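Local coordinates for protein homoserine dehydrogenase (Thermoplasma acidophilum, PDB 3ING) that probably catalyses the NADP(H)-dependent interconversion of L-homoserine and aspartate semialdehyde in threonine and methionine biosynthesis, at residues A[10-15]-A[38-43]; A[16-21]-A[305-310]; A[196-201]-A[301-306]. All blocks are in the same frame, centred on the assembly; numbering follows the deposited sequence.

Interaction 1 (A[10-15]-A[38-43]); sequences MGTGNV and VGVSDS. With NDP (NADPH dihydro-nicotinamide-adenine-dinucleotide phosphate), chain C.
T12, in the loop that follows strand 4-10, packs its side chain against V40, S41 and D42 at the end of strand 34-41. T12 CB stands 3.8 Å from S41 O. From there T12 OG1, lying between the backbone N and the carbonyl carbon (chi1 40°), donates a hydrogen bond of 3.0 Å to S41 O. T12 OG1 is also 3.4 Å from D42 CB, so the polar branch touches two consecutive residues. The methyl branch meets V40 instead: T12 CG2 and V40 CG2 are 3.4 Å apart, a tight contact between side chains that cross at about a right angle. S41 O has a second donor, G11 N at 3.0 Å, and the two reach it from opposite faces of its carbonyl plane, each tilted well out of that plane. One residue back, M10 and S41 form a parallel bridge with both side chains on one face of the sheet, where S41 OG lies 3.6 Å from M10 SE, the selenium of a selenomethionine; this buried hydroxyl has no polar partner in the model. The arrangement is the classic opening of a Rossmann fold, with a first strand, a glycine-rich turn (G11, G13 and, beyond, G16) and a helix whose first amides face the cofactor diphosphate. A side chain on G13 would clash with NADPH O5B, while V15 N donates to NADPH O2N at 2.9 Å with an almost straight N-H...O angle of 171°. N14 N similarly holds O1A, and T12 N binds the ribose oxygen O3B. D42 turns its carboxylate to K61 and to the amides of R44, S45 and I67, whereas S43 takes the 2'-phosphate that distinguishes NADPH from NADH, S43 OG donating to NADPH O1X at 2.6 Å.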
loop_
_atom_site.group_PDB
_atom_site.type_symbol
_atom_site.label_atom_id
_atom_site.label_comp_id
_atom_site.label_asym_id
_atom_site.label_seq_id
_atom_site.Cartn_x
_atom_site.Cartn_y
_atom_site.Cartn_z
HETATM N N MSE A 10 18.771 -16.121 -8.625
HETATM C CA MSE A 10 20.150 -15.773 -8.840
HETATM C C MSE A 10 20.614 -14.914 -7.664
HETATM O O MSE A 10 20.106 -13.817 -7.489
HETATM C CB MSE A 10 20.289 -14.935 -10.101
HETATM C CG MSE A 10 19.899 -15.577 -11.404
HETATM SE SE MSE A 10 21.394 -16.482 -12.201
HETATM C CE MSE A 10 22.769 -15.159 -12.400
ATOM N N GLY A 11 21.557 -15.417 -6.870
ATOM C CA GLY A 11 22.052 -14.691 -5.698
ATOM C C GLY A 11 21.377 -15.151 -4.439
ATOM O O GLY A 11 20.158 -15.104 -4.331
ATOM N N THR A 12 22.185 -15.619 -3.497
ATOM C CA THR A 12 21.730 -16.175 -2.216
ATOM C C THR A 12 22.535 -15.606 -1.037
ATOM O O THR A 12 23.034 -16.361 -0.150
ATOM C CB THR A 12 21.829 -17.689 -2.227
ATOM O OG1 THR A 12 23.046 -18.055 -2.881
ATOM C CG2 THR A 12 20.648 -18.276 -3.004
ATOM N N GLY A 13 22.642 -14.278 -1.034
ATOM C CA GLY A 13 23.311 -13.552 0.034
ATOM C C GLY A 13 22.314 -13.111 1.090
ATOM O O GLY A 13 21.353 -13.823 1.371
ATOM N N ASN A 14 22.525 -11.936 1.671
ATOM C CA ASN A 14 21.644 -11.410 2.716
ATOM C C ASN A 14 20.189 -11.475 2.301
ATOM O O ASN A 14 19.320 -11.917 3.052
ATOM C CB ASN A 14 21.999 -9.955 3.037
ATOM C CG ASN A 14 23.326 -9.823 3.730
ATOM O OD1 ASN A 14 23.949 -10.814 4.026
ATOM N ND2 ASN A 14 23.787 -8.606 3.942
ATOM N N VAL A 15 19.915 -11.033 1.091
ATOM C CA VAL A 15 18.530 -10.958 0.650
ATOM C C VAL A 15 18.069 -12.310 0.080
ATOM O O VAL A 15 17.049 -12.827 0.472
ATOM C CB VAL A 15 18.319 -9.830 -0.413
ATOM C CG1 VAL A 15 16.925 -9.909 -0.998
ATOM C CG2 VAL A 15 18.580 -8.416 0.178
ATOM N N VAL A 38 13.359 -24.109 -8.805
ATOM C CA VAL A 38 13.935 -25.081 -9.728
ATOM C C VAL A 38 15.348 -24.729 -10.180
ATOM O O VAL A 38 15.975 -25.477 -10.934
ATOM C CB VAL A 38 13.012 -25.273 -10.970
ATOM C CG1 VAL A 38 11.608 -25.677 -10.515
ATOM C CG2 VAL A 38 13.009 -24.035 -11.842
ATOM N N GLY A 39 15.878 -23.609 -9.710
ATOM C CA GLY A 39 17.266 -23.250 -9.982
ATOM C C GLY A 39 17.714 -22.228 -8.966
ATOM O O GLY A 39 16.939 -21.361 -8.583
ATOM N N VAL A 40 18.947 -22.329 -8.503
ATOM C CA VAL A 40 19.454 -21.384 -7.505
ATOM C C VAL A 40 20.952 -21.256 -7.625
ATOM O O VAL A 40 21.630 -22.259 -7.813
ATOM C CB VAL A 40 19.059 -21.794 -6.043
ATOM C CG1 VAL A 40 19.562 -23.173 -5.697
ATOM C CG2 VAL A 40 19.565 -20.771 -5.047
ATOM N N SER A 41 21.461 -20.027 -7.530
ATOM C CA SER A 41 22.915 -19.769 -7.538
ATOM C C SER A 41 23.492 -18.770 -6.488
ATOM O O SER A 41 22.794 -18.026 -5.898
ATOM C CB SER A 41 23.346 -19.234 -8.912
ATOM O OG SER A 41 22.628 -18.023 -9.232
ATOM N N ASP A 42 24.832 -18.889 -6.276
ATOM C CA ASP A 42 25.648 -17.884 -5.688
ATOM C C ASP A 42 26.785 -17.656 -6.713
ATOM O O ASP A 42 26.676 -18.089 -7.849
ATOM C CB ASP A 42 26.147 -18.259 -4.289
ATOM C CG ASP A 42 27.008 -19.512 -4.252
ATOM O OD1 ASP A 42 27.696 -19.869 -5.239
ATOM O OD2 ASP A 42 27.049 -20.097 -3.157
ATOM N N SER A 43 27.838 -16.949 -6.339
ATOM C CA SER A 43 28.835 -16.558 -7.336
ATOM C C SER A 43 29.636 -17.734 -7.845
ATOM O O SER A 43 30.171 -17.675 -8.953
ATOM C CB SER A 43 29.793 -15.512 -6.764
ATOM O OG SER A 43 30.484 -16.032 -5.644
HETATM P PA NDP C . 25.105 -10.036 -1.067
HETATM O O1A NDP C . 24.928 -10.390 0.354
HETATM O O2A NDP C . 26.456 -9.584 -1.475
HETATM O O5B NDP C . 24.723 -11.287 -2.006
HETATM C C5B NDP C . 24.887 -11.335 -3.409
HETATM C C4B NDP C . 24.659 -12.750 -3.917
HETATM O O4B NDP C . 24.912 -12.850 -5.295
HETATM C C3B NDP C . 25.637 -13.752 -3.289
HETATM O O3B NDP C . 25.089 -15.060 -3.281
HETATM C C2B NDP C . 26.805 -13.696 -4.214
HETATM O O2B NDP C . 27.619 -14.835 -4.188
HETATM C C1B NDP C . 26.072 -13.647 -5.528
HETATM N N9A NDP C . 26.822 -13.067 -6.635
HETATM C C8A NDP C . 27.787 -12.098 -6.655
HETATM N N7A NDP C . 28.120 -11.871 -7.965
HETATM C C5A NDP C . 27.376 -12.677 -8.737
HETATM C C6A NDP C . 27.358 -12.834 -10.107
HETATM N N6A NDP C . 27.920 -11.923 -10.898
HETATM N N1A NDP C . 26.474 -13.735 -10.581
HETATM C C2A NDP C . 25.665 -14.511 -9.774
HETATM N N3A NDP C . 25.665 -14.363 -8.400
HETATM C C4A NDP C . 26.541 -13.429 -7.927
HETATM O O3 NDP C . 24.028 -8.920 -1.487
HETATM P PN NDP C . 22.618 -8.635 -0.769
HETATM O O1N NDP C . 22.851 -7.810 0.455
HETATM O O2N NDP C . 21.909 -9.948 -0.666
HETATM O O5D NDP C . 21.856 -7.680 -1.838
HETATM C C5D NDP C . 21.449 -8.328 -3.044
HETATM C C4D NDP C . 20.777 -7.305 -3.954
HETATM O O4D NDP C . 19.654 -6.797 -3.270
HETATM C C3D NDP C . 21.635 -6.111 -4.276
HETATM O O3D NDP C . 21.579 -5.736 -5.657
HETATM C C2D NDP C . 21.112 -5.019 -3.363
HETATM O O2D NDP C . 21.317 -3.730 -3.876
HETATM C C1D NDP C . 19.647 -5.378 -3.284
HETATM N N1N NDP C . 18.970 -4.828 -2.123
HETATM C C2N NDP C . 19.440 -5.118 -0.868
HETATM C C3N NDP C . 18.955 -4.485 0.267
HETATM C C7N NDP C . 19.407 -4.955 1.597
HETATM O O7N NDP C . 18.470 -4.910 2.605
HETATM N N7N NDP C . 20.597 -5.509 1.790
HETATM C C4N NDP C . 17.649 -3.699 0.225
HETATM C C5N NDP C . 17.201 -3.474 -1.192
HETATM C C6N NDP C . 17.851 -4.049 -2.282
HETATM P P2B NDP C . 28.268 -15.427 -2.847
HETATM O O1X NDP C . 29.192 -16.456 -3.438
HETATM O O2X NDP C . 27.197 -15.903 -1.822
HETATM O O3X NDP C . 29.016 -14.267 -2.268
#

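Interaction 2 (A[16-21]-A[305-310]); sequences GLNVLR and GPYETA. With NDP (NADPH dihydro-nicotinamide-adenine-dinucleotide phosphate), chain C.
Two first torsions bring N18 and Y307 together: N18 CG is anti to its own carbonyl carbon (chi1 -82°), while Y307 CG extends opposite the backbone N (chi1 178°). The asparagine amide therefore meets the tyrosine ring at its edge, the two planes almost perpendicular, with N18 OD1 3.7 Å from Y307 CD1. N18 ND2 packs over the first turn of helix 306-321, in van der Waals contact with Y307 CA at 3.7 Å. Its weak hydrogen bond goes back to N14 O. N18 OD1 accepts from R21 NH1 at 2.9 Å; the donor sits above the amide plane, although the oxygen lies near the plane of the guanidinium. A310 makes the other side-chain contact, A310 CB being 3.4 Å from N18 CB and 3.7 Å from V19 CG2. So small a side chain is consistent with the 8.1 Å approach of the two helix axes, which cross at -58°. Replacing N18 by alanine keeps CB against A310, but R21 NH1 would probably lose this acceptor, the weak bond to N14 O would go, and a gap would be likely beside the Y307 ring. The packing joins the first helix of the nucleotide-binding fold to the C-terminal helix 306-321, on which T309, the residue before A310, places CG2 3.6 Å from NADPH C4N, the carbon that carries the hydride. Around this crossing, L17 and L20 face helix 54-64, R21 NH2 forms a salt bridge with E62 of that helix, V19 continues along helix 306-321 to V313 and V314, and Y307 OH bonds to D292 O of the second subunit.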
loop_
_atom_site.group_PDB
_atom_site.type_symbol
_atom_site.label_atom_id
_atom_site.label_comp_id
_atom_site.label_asym_id
_atom_site.label_seq_id
_atom_site.Cartn_x
_atom_site.Cartn_y
_atom_site.Cartn_z
ATOM N N GLY A 16 18.827 -12.865 -0.860
ATOM C CA GLY A 16 18.463 -14.130 -1.484
ATOM C C GLY A 16 18.312 -15.325 -0.550
ATOM O O GLY A 16 17.380 -16.123 -0.715
ATOM N N LEU A 17 19.163 -15.462 0.471
ATOM C CA LEU A 17 18.954 -16.594 1.396
ATOM C C LEU A 17 17.642 -16.390 2.169
ATOM O O LEU A 17 16.927 -17.341 2.410
ATOM C CB LEU A 17 20.140 -16.783 2.320
ATOM C CG LEU A 17 20.286 -18.122 3.029
ATOM C CD1 LEU A 17 20.249 -19.308 2.041
ATOM C CD2 LEU A 17 21.584 -18.139 3.864
ATOM N N ASN A 18 17.312 -15.146 2.517
ATOM C CA ASN A 18 16.032 -14.850 3.175
ATOM C C ASN A 18 14.845 -15.068 2.252
ATOM O O ASN A 18 13.735 -15.357 2.699
ATOM C CB ASN A 18 16.019 -13.412 3.735
ATOM C CG ASN A 18 16.706 -13.307 5.087
ATOM O OD1 ASN A 18 16.491 -14.152 5.937
ATOM N ND2 ASN A 18 17.547 -12.283 5.269
ATOM N N VAL A 19 15.066 -14.896 0.955
ATOM C CA VAL A 19 14.010 -15.193 -0.000
ATOM C C VAL A 19 13.657 -16.696 0.059
ATOM O O VAL A 19 12.480 -17.082 0.146
ATOM C CB VAL A 19 14.374 -14.736 -1.440
ATOM C CG1 VAL A 19 13.476 -15.417 -2.447
ATOM C CG2 VAL A 19 14.281 -13.163 -1.589
ATOM N N LEU A 20 14.686 -17.535 0.115
ATOM C CA LEU A 20 14.479 -18.961 0.274
ATOM C C LEU A 20 13.801 -19.270 1.613
ATOM O O LEU A 20 12.901 -20.088 1.684
ATOM C CB LEU A 20 15.827 -19.702 0.194
ATOM C CG LEU A 20 16.535 -19.773 -1.158
ATOM C CD1 LEU A 20 17.792 -20.638 -1.086
ATOM C CD2 LEU A 20 15.592 -20.300 -2.232
ATOM N N ARG A 21 14.228 -18.614 2.680
ATOM C CA ARG A 21 13.619 -18.871 3.989
ATOM C C ARG A 21 12.134 -18.566 3.960
ATOM O O ARG A 21 11.321 -19.377 4.435
ATOM C CB ARG A 21 14.283 -18.039 5.086
ATOM C CG ARG A 21 15.706 -18.490 5.475
ATOM C CD ARG A 21 16.312 -17.679 6.629
ATOM N NE ARG A 21 17.704 -18.072 6.863
ATOM C CZ ARG A 21 18.779 -17.339 6.593
ATOM N NH1 ARG A 21 18.685 -16.115 6.099
ATOM N NH2 ARG A 21 19.974 -17.825 6.875
ATOM N N GLY A 305 15.418 -4.326 6.825
ATOM C CA GLY A 305 16.596 -5.162 6.691
ATOM C C GLY A 305 16.439 -6.085 5.523
ATOM O O GLY A 305 15.423 -6.021 4.825
ATOM N N PRO A 306 17.441 -6.952 5.298
ATOM C CA PRO A 306 17.380 -7.906 4.188
ATOM C C PRO A 306 16.237 -8.918 4.302
ATOM O O PRO A 306 15.770 -9.411 3.285
ATOM C CB PRO A 306 18.749 -8.588 4.237
ATOM C CG PRO A 306 19.223 -8.370 5.616
ATOM C CD PRO A 306 18.689 -7.065 6.045
ATOM N N TYR A 307 15.760 -9.198 5.508
ATOM C CA TYR A 307 14.619 -10.104 5.648
ATOM C C TYR A 307 13.334 -9.464 5.066
ATOM O O TYR A 307 12.560 -10.103 4.388
ATOM C CB TYR A 307 14.429 -10.502 7.099
ATOM C CG TYR A 307 13.241 -11.395 7.315
ATOM C CD1 TYR A 307 13.288 -12.741 6.986
ATOM C CD2 TYR A 307 12.061 -10.882 7.830
ATOM C CE1 TYR A 307 12.193 -13.553 7.155
ATOM C CE2 TYR A 307 10.969 -11.689 8.031
ATOM C CZ TYR A 307 11.040 -13.019 7.676
ATOM O OH TYR A 307 9.929 -13.795 7.850
ATOM N N GLU A 308 13.106 -8.199 5.418
ATOM C CA GLU A 308 11.968 -7.412 4.939
ATOM C C GLU A 308 12.061 -7.147 3.466
ATOM O O GLU A 308 11.065 -7.183 2.755
ATOM C CB GLU A 308 11.872 -6.107 5.727
ATOM C CG GLU A 308 11.568 -6.345 7.216
ATOM C CD GLU A 308 12.756 -6.735 8.091
ATOM O OE1 GLU A 308 13.932 -6.558 7.715
ATOM O OE2 GLU A 308 12.494 -7.146 9.223
ATOM N N THR A 309 13.264 -6.928 2.978
ATOM C CA THR A 309 13.481 -6.783 1.553
ATOM C C THR A 309 13.107 -8.088 0.857
ATOM O O THR A 309 12.438 -8.078 -0.168
ATOM C CB THR A 309 14.969 -6.441 1.291
ATOM O OG1 THR A 309 15.308 -5.190 1.923
ATOM C CG2 THR A 309 15.339 -6.365 -0.226
ATOM N N ALA A 310 13.527 -9.218 1.414
ATOM C CA ALA A 310 13.148 -10.549 0.874
ATOM C C ALA A 310 11.607 -10.731 0.817
ATOM O O ALA A 310 11.043 -11.322 -0.100
ATOM C CB ALA A 310 13.835 -11.680 1.728
HETATM P PA NDP C . 25.105 -10.036 -1.067
HETATM O O1A NDP C . 24.928 -10.390 0.354
HETATM O O2A NDP C . 26.456 -9.584 -1.475
HETATM O O5B NDP C . 24.723 -11.287 -2.006
HETATM C C5B NDP C . 24.887 -11.335 -3.409
HETATM C C4B NDP C . 24.659 -12.750 -3.917
HETATM O O4B NDP C . 24.912 -12.850 -5.295
HETATM C C3B NDP C . 25.637 -13.752 -3.289
HETATM O O3B NDP C . 25.089 -15.060 -3.281
HETATM C C2B NDP C . 26.805 -13.696 -4.214
HETATM O O2B NDP C . 27.619 -14.835 -4.188
HETATM C C1B NDP C . 26.072 -13.647 -5.528
HETATM N N9A NDP C . 26.822 -13.067 -6.635
HETATM C C8A NDP C . 27.787 -12.098 -6.655
HETATM N N7A NDP C . 28.120 -11.871 -7.965
HETATM C C5A NDP C . 27.376 -12.677 -8.737
HETATM C C6A NDP C . 27.358 -12.834 -10.107
HETATM N N6A NDP C . 27.920 -11.923 -10.898
HETATM N N1A NDP C . 26.474 -13.735 -10.581
HETATM C C2A NDP C . 25.665 -14.511 -9.774
HETATM N N3A NDP C . 25.665 -14.363 -8.400
HETATM C C4A NDP C . 26.541 -13.429 -7.927
HETATM O O3 NDP C . 24.028 -8.920 -1.487
HETATM P PN NDP C . 22.618 -8.635 -0.769
HETATM O O1N NDP C . 22.851 -7.810 0.455
HETATM O O2N NDP C . 21.909 -9.948 -0.666
HETATM O O5D NDP C . 21.856 -7.680 -1.838
HETATM C C5D NDP C . 21.449 -8.328 -3.044
HETATM C C4D NDP C . 20.777 -7.305 -3.954
HETATM O O4D NDP C . 19.654 -6.797 -3.270
HETATM C C3D NDP C . 21.635 -6.111 -4.276
HETATM O O3D NDP C . 21.579 -5.736 -5.657
HETATM C C2D NDP C . 21.112 -5.019 -3.363
HETATM O O2D NDP C . 21.317 -3.730 -3.876
HETATM C C1D NDP C . 19.647 -5.378 -3.284
HETATM N N1N NDP C . 18.970 -4.828 -2.123
HETATM C C2N NDP C . 19.440 -5.118 -0.868
HETATM C C3N NDP C . 18.955 -4.485 0.267
HETATM C C7N NDP C . 19.407 -4.955 1.597
HETATM O O7N NDP C . 18.470 -4.910 2.605
HETATM N N7N NDP C . 20.597 -5.509 1.790
HETATM C C4N NDP C . 17.649 -3.699 0.225
HETATM C C5N NDP C . 17.201 -3.474 -1.192
HETATM C C6N NDP C . 17.851 -4.049 -2.282
HETATM P P2B NDP C . 28.268 -15.427 -2.847
HETATM O O1X NDP C . 29.192 -16.456 -3.438
HETATM O O2X NDP C . 27.197 -15.903 -1.822
HETATM O O3X NDP C . 29.016 -14.267 -2.268
#

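Interaction 3 (A[196-201]-A[301-306]); sequences IKKGIA and DIYDGP. With NDP (NADPH dihydro-nicotinamide-adenine-dinucleotide phosphate), chain C.
The phenol ring of Y303 has a water at its edge, in the ring plane, while the aliphatic chain of K198 approaches it obliquely. K198 CB, CG and CD run past Y303 OH, with CD at 3.7 Å, and beyond them the bend at chi3 (-50°) sets the direction in which CE leads NZ to D283; Y177 adds a cation-pi contact to the same lysine. The water completes the join: it is 2.7 Å from Y303 OH and donates to K198 O at 2.6 Å. That carbonyl oxygen is also approached by the P306 ring, whose CD lies 3.3 Å from K198 O. G199, with positive phi, is the C' residue of the Schellman motif that ends helix 188-198, and a CB here would strike P306 CG. The turn thereby presents G199 O to the cofactor: NADPH N7N donates to G199 O at 2.9 Å, with an N-H...O angle of 159°. N14 ND2 bonds to the same oxygen, so the nicotinamide amide and the glycine-rich turn share one acceptor. NADPH O7N, at the other end of the carboxamide, is 3.5 Å from P306 N, so that group reaches both segments. Further along, I200 CG2 packs 3.4 Å from D304 O, while the D304 carboxylate turns to G148 N. The contact thus links the C-terminal end of helix 188-198 to the loop between strand 296-301 and helix 306-321; I200 rests on helix 173-183, P306 on helix 14-29, and D301 pairs antiparallel with a strand of the second subunit, carrying the sheet across the interface.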
loop_
_atom_site.group_PDB
_atom_site.type_symbol
_atom_site.label_atom_id
_atom_site.label_comp_id
_atom_site.label_asym_id
_atom_site.label_seq_id
_atom_site.Cartn_x
_atom_site.Cartn_y
_atom_site.Cartn_z
ATOM N N ILE A 196 26.807 -3.424 8.144
ATOM C CA ILE A 196 27.135 -4.753 7.652
ATOM C C ILE A 196 26.484 -5.799 8.547
ATOM O O ILE A 196 25.912 -6.750 8.051
ATOM C CB ILE A 196 28.681 -4.960 7.536
ATOM C CG1 ILE A 196 29.246 -4.032 6.443
ATOM C CG2 ILE A 196 29.013 -6.393 7.253
ATOM C CD1 ILE A 196 30.736 -4.050 6.317
ATOM N N LYS A 197 26.567 -5.615 9.860
ATOM C CA LYS A 197 25.907 -6.513 10.808
ATOM C C LYS A 197 24.404 -6.562 10.589
ATOM O O LYS A 197 23.835 -7.636 10.598
ATOM C CB LYS A 197 26.225 -6.100 12.244
ATOM C CG LYS A 197 27.604 -6.522 12.685
ATOM C CD LYS A 197 27.994 -5.907 14.044
ATOM C CE LYS A 197 29.337 -6.489 14.519
ATOM N NZ LYS A 197 29.838 -5.877 15.795
ATOM N N LYS A 198 23.765 -5.418 10.364
ATOM C CA LYS A 198 22.357 -5.393 10.029
ATOM C C LYS A 198 22.045 -6.020 8.670
ATOM O O LYS A 198 20.938 -6.527 8.442
ATOM C CB LYS A 198 21.834 -3.950 10.008
ATOM C CG LYS A 198 21.766 -3.263 11.345
ATOM C CD LYS A 198 20.634 -2.183 11.409
ATOM C CE LYS A 198 20.642 -1.187 10.244
ATOM N NZ LYS A 198 19.705 0.016 10.477
ATOM N N GLY A 199 23.012 -5.978 7.766
ATOM C CA GLY A 199 22.852 -6.566 6.447
ATOM C C GLY A 199 22.362 -5.602 5.398
ATOM O O GLY A 199 21.975 -6.054 4.323
ATOM N N ILE A 200 22.432 -4.295 5.678
ATOM C CA ILE A 200 21.897 -3.266 4.791
ATOM C C ILE A 200 22.942 -2.640 3.846
ATOM O O ILE A 200 22.562 -1.969 2.927
ATOM C CB ILE A 200 21.195 -2.082 5.564
ATOM C CG1 ILE A 200 22.179 -1.348 6.470
ATOM C CG2 ILE A 200 19.911 -2.587 6.351
ATOM C CD1 ILE A 200 21.685 0.030 7.118
ATOM N N ALA A 201 24.228 -2.821 4.082
ATOM C CA ALA A 201 25.262 -2.201 3.244
ATOM C C ALA A 201 25.321 -2.904 1.901
ATOM O O ALA A 201 25.134 -4.119 1.829
ATOM C CB ALA A 201 26.610 -2.310 3.921
ATOM N N ASP A 301 8.486 2.005 7.617
ATOM C CA ASP A 301 8.544 0.819 8.450
ATOM C C ASP A 301 9.423 1.061 9.657
ATOM O O ASP A 301 10.054 2.106 9.774
ATOM C CB ASP A 301 8.981 -0.446 7.671
ATOM C CG ASP A 301 10.369 -0.351 7.074
ATOM O OD1 ASP A 301 11.084 0.631 7.312
ATOM O OD2 ASP A 301 10.696 -1.270 6.290
ATOM N N ILE A 302 9.497 0.052 10.509
ATOM C CA ILE A 302 10.233 0.164 11.748
ATOM C C ILE A 302 11.658 -0.345 11.586
ATOM O O ILE A 302 12.598 0.227 12.105
ATOM C CB ILE A 302 9.477 -0.612 12.835
ATOM C CG1 ILE A 302 8.104 0.040 13.091
ATOM C CG2 ILE A 302 10.252 -0.699 14.134
ATOM C CD1 ILE A 302 8.174 1.445 13.589
ATOM N N TYR A 303 11.828 -1.454 10.892
ATOM C CA TYR A 303 13.148 -2.024 10.752
ATOM C C TYR A 303 13.254 -2.538 9.335
ATOM O O TYR A 303 12.583 -3.489 8.997
ATOM C CB TYR A 303 13.312 -3.162 11.745
ATOM C CG TYR A 303 14.712 -3.732 11.755
ATOM C CD1 TYR A 303 15.086 -4.722 10.866
ATOM C CD2 TYR A 303 15.668 -3.248 12.643
ATOM C CE1 TYR A 303 16.397 -5.233 10.861
ATOM C CE2 TYR A 303 16.968 -3.724 12.638
ATOM C CZ TYR A 303 17.333 -4.730 11.767
ATOM O OH TYR A 303 18.637 -5.236 11.806
ATOM N N ASP A 304 14.054 -1.886 8.516
ATOM C CA ASP A 304 14.170 -2.293 7.132
ATOM C C ASP A 304 15.496 -3.021 6.939
ATOM O O ASP A 304 16.569 -2.422 6.955
ATOM C CB ASP A 304 14.100 -1.095 6.229
ATOM C CG ASP A 304 13.763 -1.471 4.814
ATOM O OD1 ASP A 304 14.657 -1.917 4.064
ATOM O OD2 ASP A 304 12.582 -1.334 4.473
ATOM N N GLY A 305 15.418 -4.326 6.825
ATOM C CA GLY A 305 16.596 -5.162 6.691
ATOM C C GLY A 305 16.439 -6.085 5.523
ATOM O O GLY A 305 15.423 -6.021 4.825
ATOM N N PRO A 306 17.441 -6.952 5.298
ATOM C CA PRO A 306 17.380 -7.906 4.188
ATOM C C PRO A 306 16.237 -8.918 4.302
ATOM O O PRO A 306 15.770 -9.411 3.285
ATOM C CB PRO A 306 18.749 -8.588 4.237
ATOM C CG PRO A 306 19.223 -8.370 5.616
ATOM C CD PRO A 306 18.689 -7.065 6.045
HETATM P PA NDP C . 25.105 -10.036 -1.067
HETATM O O1A NDP C . 24.928 -10.390 0.354
HETATM O O2A NDP C . 26.456 -9.584 -1.475
HETATM O O5B NDP C . 24.723 -11.287 -2.006
HETATM C C5B NDP C . 24.887 -11.335 -3.409
HETATM C C4B NDP C . 24.659 -12.750 -3.917
HETATM O O4B NDP C . 24.912 -12.850 -5.295
HETATM C C3B NDP C . 25.637 -13.752 -3.289
HETATM O O3B NDP C . 25.089 -15.060 -3.281
HETATM C C2B NDP C . 26.805 -13.696 -4.214
HETATM O O2B NDP C . 27.619 -14.835 -4.188
HETATM C C1B NDP C . 26.072 -13.647 -5.528
HETATM N N9A NDP C . 26.822 -13.067 -6.635
HETATM C C8A NDP C . 27.787 -12.098 -6.655
HETATM N N7A NDP C . 28.120 -11.871 -7.965
HETATM C C5A NDP C . 27.376 -12.677 -8.737
HETATM C C6A NDP C . 27.358 -12.834 -10.107
HETATM N N6A NDP C . 27.920 -11.923 -10.898
HETATM N N1A NDP C . 26.474 -13.735 -10.581
HETATM C C2A NDP C . 25.665 -14.511 -9.774
HETATM N N3A NDP C . 25.665 -14.363 -8.400
HETATM C C4A NDP C . 26.541 -13.429 -7.927
HETATM O O3 NDP C . 24.028 -8.920 -1.487
HETATM P PN NDP C . 22.618 -8.635 -0.769
HETATM O O1N NDP C . 22.851 -7.810 0.455
HETATM O O2N NDP C . 21.909 -9.948 -0.666
HETATM O O5D NDP C . 21.856 -7.680 -1.838
HETATM C C5D NDP C . 21.449 -8.328 -3.044
HETATM C C4D NDP C . 20.777 -7.305 -3.954
HETATM O O4D NDP C . 19.654 -6.797 -3.270
HETATM C C3D NDP C . 21.635 -6.111 -4.276
HETATM O O3D NDP C . 21.579 -5.736 -5.657
HETATM C C2D NDP C . 21.112 -5.019 -3.363
HETATM O O2D NDP C . 21.317 -3.730 -3.876
HETATM C C1D NDP C . 19.647 -5.378 -3.284
HETATM N N1N NDP C . 18.970 -4.828 -2.123
HETATM C C2N NDP C . 19.440 -5.118 -0.868
HETATM C C3N NDP C . 18.955 -4.485 0.267
HETATM C C7N NDP C . 19.407 -4.955 1.597
HETATM O O7N NDP C . 18.470 -4.910 2.605
HETATM N N7N NDP C . 20.597 -5.509 1.790
HETATM C C4N NDP C . 17.649 -3.699 0.225
HETATM C C5N NDP C . 17.201 -3.474 -1.192
HETATM C C6N NDP C . 17.851 -4.049 -2.282
HETATM P P2B NDP C . 28.268 -15.427 -2.847
HETATM O O1X NDP C . 29.192 -16.456 -3.438
HETATM O O2X NDP C . 27.197 -15.903 -1.822
HETATM O O3X NDP C . 29.016 -14.267 -2.268
HETATM O O HOH W 1 19.111 -7.312 10.150
#

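All three contacts touch one NADPH, yet they differ in burial and chemistry. Interaction 1 is fully buried and lies within the nucleotide-binding fold; its chemistry is strand pairing, a hydroxyl bond to a backbone carbonyl, and direct bonds to the ribose, diphosphate and 2'-phosphate. Interactions 2 and 3 are only partly buried and adjoin the second subunit. Interaction 2 shares helix 14-29 with interaction 1 but ties it to helix 306-321, relying on close helix packing. Interaction 3 joins the end of helix 188-198 to the loop before helix 306-321 and relies on a helix end, a water and van der Waals contact. Interactions 2 and 3 share G305 and P306, while N14 joins 10-15 to both.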